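Local coordinates for protein cytosol aminopeptidase (PDB 3IJ3) that probably acts as a manganese-dependent metalloaminopeptidase of the M17 family, removing residues from the N-terminal ends of peptides, at residues P230-L235 against L299-E304; K250-D255 against K271-G276. All blocks are in the same frame, centred on the assembly; numbering follows the deposited sequence. Where two conformers were deposited one is given.

Contact 1 of 2, residues P230-L235 against L299-E304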
loop_
_atom_site.group_PDB
_atom_site.type_symbol
_atom_site.label_atom_id
_atom_site.label_comp_id
_atom_site.label_asym_id
_atom_site.label_seq_id
_atom_site.Cartn_x
_atom_site.Cartn_y
_atom_site.Cartn_z
ATOM N N PRO A 230 1.933 1.489 -33.782
ATOM C CA PRO A 230 0.486 1.670 -33.825
ATOM C C PRO A 230 -0.054 1.833 -35.234
ATOM O O PRO A 230 0.672 2.244 -36.151
ATOM C CB PRO A 230 0.292 2.951 -33.029
ATOM C CG PRO A 230 1.508 3.754 -33.322
ATOM C CD PRO A 230 2.617 2.718 -33.344
ATOM N N LEU A 231 -1.341 1.552 -35.383
ATOM C CA LEU A 231 -2.011 1.701 -36.676
ATOM C C LEU A 231 -3.506 1.873 -36.495
ATOM O O LEU A 231 -4.030 1.704 -35.393
ATOM C CB LEU A 231 -1.667 0.523 -37.567
ATOM C CG LEU A 231 -1.963 -0.878 -37.063
ATOM C CD1 LEU A 231 -3.412 -1.182 -37.397
ATOM C CD2 LEU A 231 -1.099 -1.967 -37.665
ATOM N N LEU A 232 -4.165 2.276 -37.575
ATOM C CA LEU A 232 -5.608 2.389 -37.610
ATOM C C LEU A 232 -6.101 1.504 -38.741
ATOM O O LEU A 232 -5.615 1.591 -39.870
ATOM C CB LEU A 232 -6.064 3.828 -37.837
ATOM C CG LEU A 232 -7.566 4.050 -38.029
ATOM C CD1 LEU A 232 -8.368 3.698 -36.762
ATOM C CD2 LEU A 232 -7.819 5.475 -38.449
ATOM N N ILE A 233 -7.014 0.609 -38.409
ATOM C CA ILE A 233 -7.652 -0.290 -39.386
ATOM C C ILE A 233 -8.999 0.340 -39.779
ATOM O O ILE A 233 -9.790 0.660 -38.898
ATOM C CB ILE A 233 -7.913 -1.666 -38.746
ATOM C CG1 ILE A 233 -6.610 -2.271 -38.247
ATOM C CG2 ILE A 233 -8.616 -2.633 -39.747
ATOM C CD1 ILE A 233 -6.813 -3.325 -37.151
ATOM N N ASP A 234 -9.277 0.429 -41.086
ATOM C CA ASP A 234 -10.495 1.061 -41.629
ATOM C C ASP A 234 -11.076 0.162 -42.714
ATOM O O ASP A 234 -10.516 0.066 -43.804
ATOM C CB ASP A 234 -10.108 2.441 -42.181
ATOM C CG ASP A 234 -11.305 3.304 -42.640
ATOM O OD1 ASP A 234 -12.457 2.863 -42.582
ATOM O OD2 ASP A 234 -11.056 4.482 -43.058
ATOM N N LEU A 235 -12.139 -0.558 -42.374
ATOM C CA LEU A 235 -12.817 -1.471 -43.293
ATOM C C LEU A 235 -14.143 -0.904 -43.756
ATOM O O LEU A 235 -14.879 -0.292 -42.959
ATOM C CB LEU A 235 -13.031 -2.845 -42.625
ATOM C CG LEU A 235 -13.905 -3.916 -43.330
ATOM C CD1 LEU A 235 -13.596 -5.326 -42.817
ATOM C CD2 LEU A 235 -15.416 -3.624 -43.154
ATOM N N LEU A 299 -13.809 0.843 -37.767
ATOM C CA LEU A 299 -12.603 1.560 -37.414
ATOM C C LEU A 299 -12.039 1.004 -36.129
ATOM O O LEU A 299 -12.725 0.978 -35.093
ATOM C CB LEU A 299 -12.918 3.062 -37.243
ATOM C CG LEU A 299 -13.200 3.825 -38.527
ATOM C CD1 LEU A 299 -13.962 5.133 -38.232
ATOM C CD2 LEU A 299 -11.860 4.113 -39.245
ATOM N N ILE A 300 -10.789 0.529 -36.195
ATOM C CA ILE A 300 -10.098 -0.013 -35.025
ATOM C C ILE A 300 -8.699 0.604 -34.844
ATOM O O ILE A 300 -7.794 0.361 -35.665
ATOM C CB ILE A 300 -9.926 -1.554 -35.123
ATOM C CG1 ILE A 300 -11.281 -2.256 -35.090
ATOM C CG2 ILE A 300 -8.997 -2.078 -34.020
ATOM C CD1 ILE A 300 -11.212 -3.769 -35.493
ATOM N N PRO A 301 -8.541 1.453 -33.809
ATOM C CA PRO A 301 -7.209 1.918 -33.449
ATOM C C PRO A 301 -6.513 0.719 -32.793
ATOM O O PRO A 301 -7.046 0.142 -31.817
ATOM C CB PRO A 301 -7.452 3.050 -32.462
ATOM C CG PRO A 301 -8.893 3.082 -32.185
ATOM C CD PRO A 301 -9.609 2.147 -33.053
ATOM N N ALA A 302 -5.352 0.345 -33.307
ATOM C CA ALA A 302 -4.627 -0.841 -32.817
ATOM C C ALA A 302 -3.250 -0.407 -32.319
ATOM O O ALA A 302 -2.408 0.073 -33.096
ATOM C CB ALA A 302 -4.547 -1.905 -33.915
ATOM N N VAL A 303 -3.055 -0.524 -31.013
ATOM C CA VAL A 303 -1.818 -0.089 -30.381
ATOM C C VAL A 303 -1.460 -0.934 -29.163
ATOM O O VAL A 303 -2.259 -1.774 -28.715
ATOM C CB VAL A 303 -2.028 1.345 -29.800
ATOM C CG1 VAL A 303 -2.626 2.345 -30.814
ATOM C CG2 VAL A 303 -2.943 1.328 -28.535
ATOM N N GLU A 304 -0.226 -0.772 -28.679
ATOM C CA GLU A 304 0.167 -1.326 -27.385
ATOM C C GLU A 304 0.432 -0.105 -26.517
ATOM O O GLU A 304 1.016 0.870 -26.998
ATOM C CB GLU A 304 1.441 -2.211 -27.425
ATOM C CG GLU A 304 1.828 -2.810 -26.002
ATOM C CD GLU A 304 2.912 -3.930 -26.031
ATOM O OE1 GLU A 304 3.261 -4.377 -27.149
ATOM O OE2 GLU A 304 3.413 -4.366 -24.931
#
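Ala302 N donates to Leu231 O over 2.8 Å, the shortest of four backbone bonds that join 230-235 and 299-304 as antiparallel neighbours in the large mixed sheet of the catalytic domain. Leu231 and Ala302 form one hydrogen-bonded pair, closed by Leu231 N to Ala302 O; Ile233 and Ile300 form the next. There the bond from Ile233 N to Ile300 O is almost straight (179°), though the donor is tilted 31° from the carbonyl plane, while Ile300 N returns the bond to Ile233 O. Leu231, Ile233, Ile300 and Ala302 share a face, on which the two isoleucines lie alongside each other, Ile233 CD1 reaching Ile300 CG2 at 4.0 Å and leaning on the methyl of Ala302. Helix 186-200 covers Leu231 and Ile233 there. On the other face, Leu232 has CG anti to the backbone N (chi1 174°), and this together with the turn at chi2 brings CD1 over the backbone of Ile300 and Pro301; helix 217-223 packs on Leu232 and Pro301. Farther along this face Asp234 is paired by a salt bridge to Arg297, and its carboxylate also has a hydrophobic neighbour: the methyl Leu299 CD2 rests 3.5 Å from Asp234 CG.

Contact 2 of 2, residues K250-D255 against K271-G276; sequences KGVCFD and KKDMGG. With LI (lithium ion), chain C; SO4 (sulfate ion), chain D.
With CG anti to the backbone N (chi1 174°) and every later torsion extended, the Lys250 side chain runs straight to the carboxylate of Asp273, whose own chi1 of -143° lies off the staggered positions. Lys250 NZ stands 3.0 Å from Asp273 OD1, a salt bridge in which the hydrogen bonds to both oxygens are weak. NZ also donates to a sulfate oxygen and to Thr359 O. Asp273 OD2 turns to the lithium ion at 1.9 Å, and Asp255 OD2 binds the same ion at 2.3 Å, while its OD1 accepts from Asn305 ND2. The two carboxylate planes are nearly parallel, 12° apart, and the metal probably offsets the OD2-OD2 repulsion; OD1 of Asp273 is held by Thr359. Val252 lies beside Asp273, its N making a weak bond to Asp273 O. At the N-cap of helix 275-289, Met274 CA makes a CA-H...O contact with Lys250 O, and water 1 bridges Lys250 O to Gly276 N, 2.8 Å from each. Water 2, which also donates to sulfate O1, and Glu334 complete the lithium shell. A lysine beside clustered aspartates and a glutamate typifies the M17 aminopeptidase metal site, here occupied by lithium, in a family assigned manganese.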
loop_
_atom_site.group_PDB
_atom_site.type_symbol
_atom_site.label_atom_id
_atom_site.label_comp_id
_atom_site.label_asym_id
_atom_site.label_seq_id
_atom_site.Cartn_x
_atom_site.Cartn_y
_atom_site.Cartn_z
ATOM N N LYS A 250 -11.961 -0.487 -29.570
ATOM C CA LYS A 250 -10.684 -0.243 -28.905
ATOM C C LYS A 250 -9.757 -1.446 -29.054
ATOM O O LYS A 250 -10.020 -2.514 -28.496
ATOM C CB LYS A 250 -10.930 0.077 -27.432
ATOM C CG LYS A 250 -9.657 0.211 -26.559
ATOM C CD LYS A 250 -10.040 0.354 -25.093
ATOM C CE LYS A 250 -8.864 0.073 -24.158
ATOM N NZ LYS A 250 -9.312 0.084 -22.710
ATOM N N GLY A 251 -8.655 -1.254 -29.785
ATOM C CA GLY A 251 -7.686 -2.301 -30.046
ATOM C C GLY A 251 -6.389 -2.148 -29.278
ATOM O O GLY A 251 -5.318 -2.157 -29.877
ATOM N N VAL A 252 -6.463 -2.040 -27.952
ATOM C CA VAL A 252 -5.221 -1.933 -27.143
ATOM C C VAL A 252 -4.771 -3.377 -26.912
ATOM O O VAL A 252 -5.261 -4.075 -26.017
ATOM C CB VAL A 252 -5.452 -1.151 -25.853
ATOM C CG1 VAL A 252 -4.202 -1.118 -24.981
ATOM C CG2 VAL A 252 -5.863 0.276 -26.201
ATOM N N CYS A 253 -3.840 -3.823 -27.750
ATOM C CA CYS A 253 -3.373 -5.218 -27.755
ATOM C C CYS A 253 -2.756 -5.676 -26.446
ATOM O O CYS A 253 -2.864 -6.861 -26.075
ATOM C CB CYS A 253 -2.483 -5.459 -28.961
ATOM S SG CYS A 253 -3.471 -5.293 -30.521
ATOM N N PHE A 254 -2.102 -4.747 -25.762
ATOM C CA PHE A 254 -1.630 -4.974 -24.402
ATOM C C PHE A 254 -1.581 -3.628 -23.705
ATOM O O PHE A 254 -1.183 -2.622 -24.297
ATOM C CB PHE A 254 -0.272 -5.669 -24.289
ATOM C CG PHE A 254 0.030 -6.079 -22.895
ATOM C CD1 PHE A 254 -0.633 -7.172 -22.335
ATOM C CD2 PHE A 254 0.912 -5.352 -22.098
ATOM C CE1 PHE A 254 -0.419 -7.541 -21.014
ATOM C CE2 PHE A 254 1.135 -5.732 -20.778
ATOM C CZ PHE A 254 0.461 -6.806 -20.233
ATOM N N ASP A 255 -2.068 -3.604 -22.467
ATOM C CA ASP A 255 -2.051 -2.395 -21.675
ATOM C C ASP A 255 -1.229 -2.578 -20.389
ATOM O O ASP A 255 -1.650 -3.252 -19.453
ATOM C CB ASP A 255 -3.481 -1.967 -21.359
ATOM C CG ASP A 255 -3.568 -0.578 -20.724
ATOM O OD1 ASP A 255 -2.541 0.125 -20.646
ATOM O OD2 ASP A 255 -4.701 -0.238 -20.300
ATOM N N LYS A 271 -4.035 -8.704 -22.018
ATOM C CA LYS A 271 -4.105 -9.144 -23.422
ATOM C C LYS A 271 -5.557 -8.910 -23.900
ATOM O O LYS A 271 -5.821 -8.845 -25.100
ATOM C CB LYS A 271 -3.731 -10.626 -23.574
ATOM C CG LYS A 271 -4.711 -11.622 -22.963
ATOM C CD LYS A 271 -4.203 -13.050 -23.114
ATOM C CE LYS A 271 -5.209 -14.039 -22.576
ATOM N NZ LYS A 271 -4.860 -15.498 -22.744
ATOM N N LYS A 272 -6.517 -8.774 -22.967
ATOM C CA LYS A 272 -7.926 -8.590 -23.359
ATOM C C LYS A 272 -8.312 -7.171 -23.627
ATOM O O LYS A 272 -9.479 -6.917 -23.971
ATOM C CB LYS A 272 -8.904 -9.155 -22.298
ATOM C CG LYS A 272 -9.181 -8.244 -21.088
ATOM C CD LYS A 272 -10.147 -8.919 -20.133
ATOM C CE LYS A 272 -10.401 -8.109 -18.864
ATOM N NZ LYS A 272 -11.093 -6.821 -19.178
ATOM N N ASP A 273 -7.379 -6.228 -23.511
ATOM C CA ASP A 273 -7.757 -4.821 -23.712
ATOM C C ASP A 273 -8.035 -4.432 -25.182
ATOM O O ASP A 273 -8.286 -3.254 -25.504
ATOM C CB ASP A 273 -6.785 -3.869 -23.023
ATOM C CG ASP A 273 -7.497 -2.659 -22.420
ATOM O OD1 ASP A 273 -8.678 -2.796 -22.007
ATOM O OD2 ASP A 273 -6.894 -1.585 -22.359
ATOM N N MET A 274 -7.980 -5.423 -26.055
ATOM C CA MET A 274 -8.393 -5.280 -27.452
ATOM C C MET A 274 -9.758 -5.958 -27.677
ATOM O O MET A 274 -10.193 -6.155 -28.818
ATOM C CB MET A 274 -7.353 -5.824 -28.445
ATOM C CG MET A 274 -6.715 -7.125 -28.141
ATOM S SD MET A 274 -7.814 -8.514 -27.835
ATOM C CE MET A 274 -8.448 -8.768 -29.497
ATOM N N GLY A 275 -10.452 -6.283 -26.589
ATOM C CA GLY A 275 -11.768 -6.931 -26.668
ATOM C C GLY A 275 -12.797 -6.101 -27.409
ATOM O O GLY A 275 -13.631 -6.636 -28.113
ATOM N N GLY A 276 -12.699 -4.786 -27.323
ATOM C CA GLY A 276 -13.644 -3.930 -28.030
ATOM C C GLY A 276 -13.466 -4.062 -29.531
ATOM O O GLY A 276 -14.443 -4.094 -30.294
HETATM LI LI LI C . -6.569 0.100 -21.548
HETATM S S SO4 D . -9.778 3.621 -21.093
HETATM O O1 SO4 D . -8.399 3.149 -21.105
HETATM O O2 SO4 D . -9.737 5.010 -21.573
HETATM O O3 SO4 D . -10.533 2.725 -21.949
HETATM O O4 SO4 D . -10.321 3.596 -19.718
HETATM O O HOH W 1 -11.204 -2.915 -25.943
HETATM O O HOH W 2 -7.254 1.045 -20.026
#

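Strand 295-305 joins the two contacts: it pairs antiparallel with 230-235 in contact 1 and, on its other side, runs parallel to strands 244-252 and 254-255 of contact 2. Val303 is the residue through which they meet, its O 2.8 Å from Cys253 N and its N 3.0 Å from Gly251 O, both probable hydrogen bonds, while Val303 CG2 packs on Val252 CG2 at 3.9 Å. The centres lie 11 Å apart. Contact 2 supplies two protein ligands of the lithium ion, Asp255 and Asp273; contact 1 extends the same sheet away from them, with the Val303 side chain about 8 Å from the ion. Asn305 on this strand hydrogen-bonds Asp255 OD1 and so probably helps position that ligand.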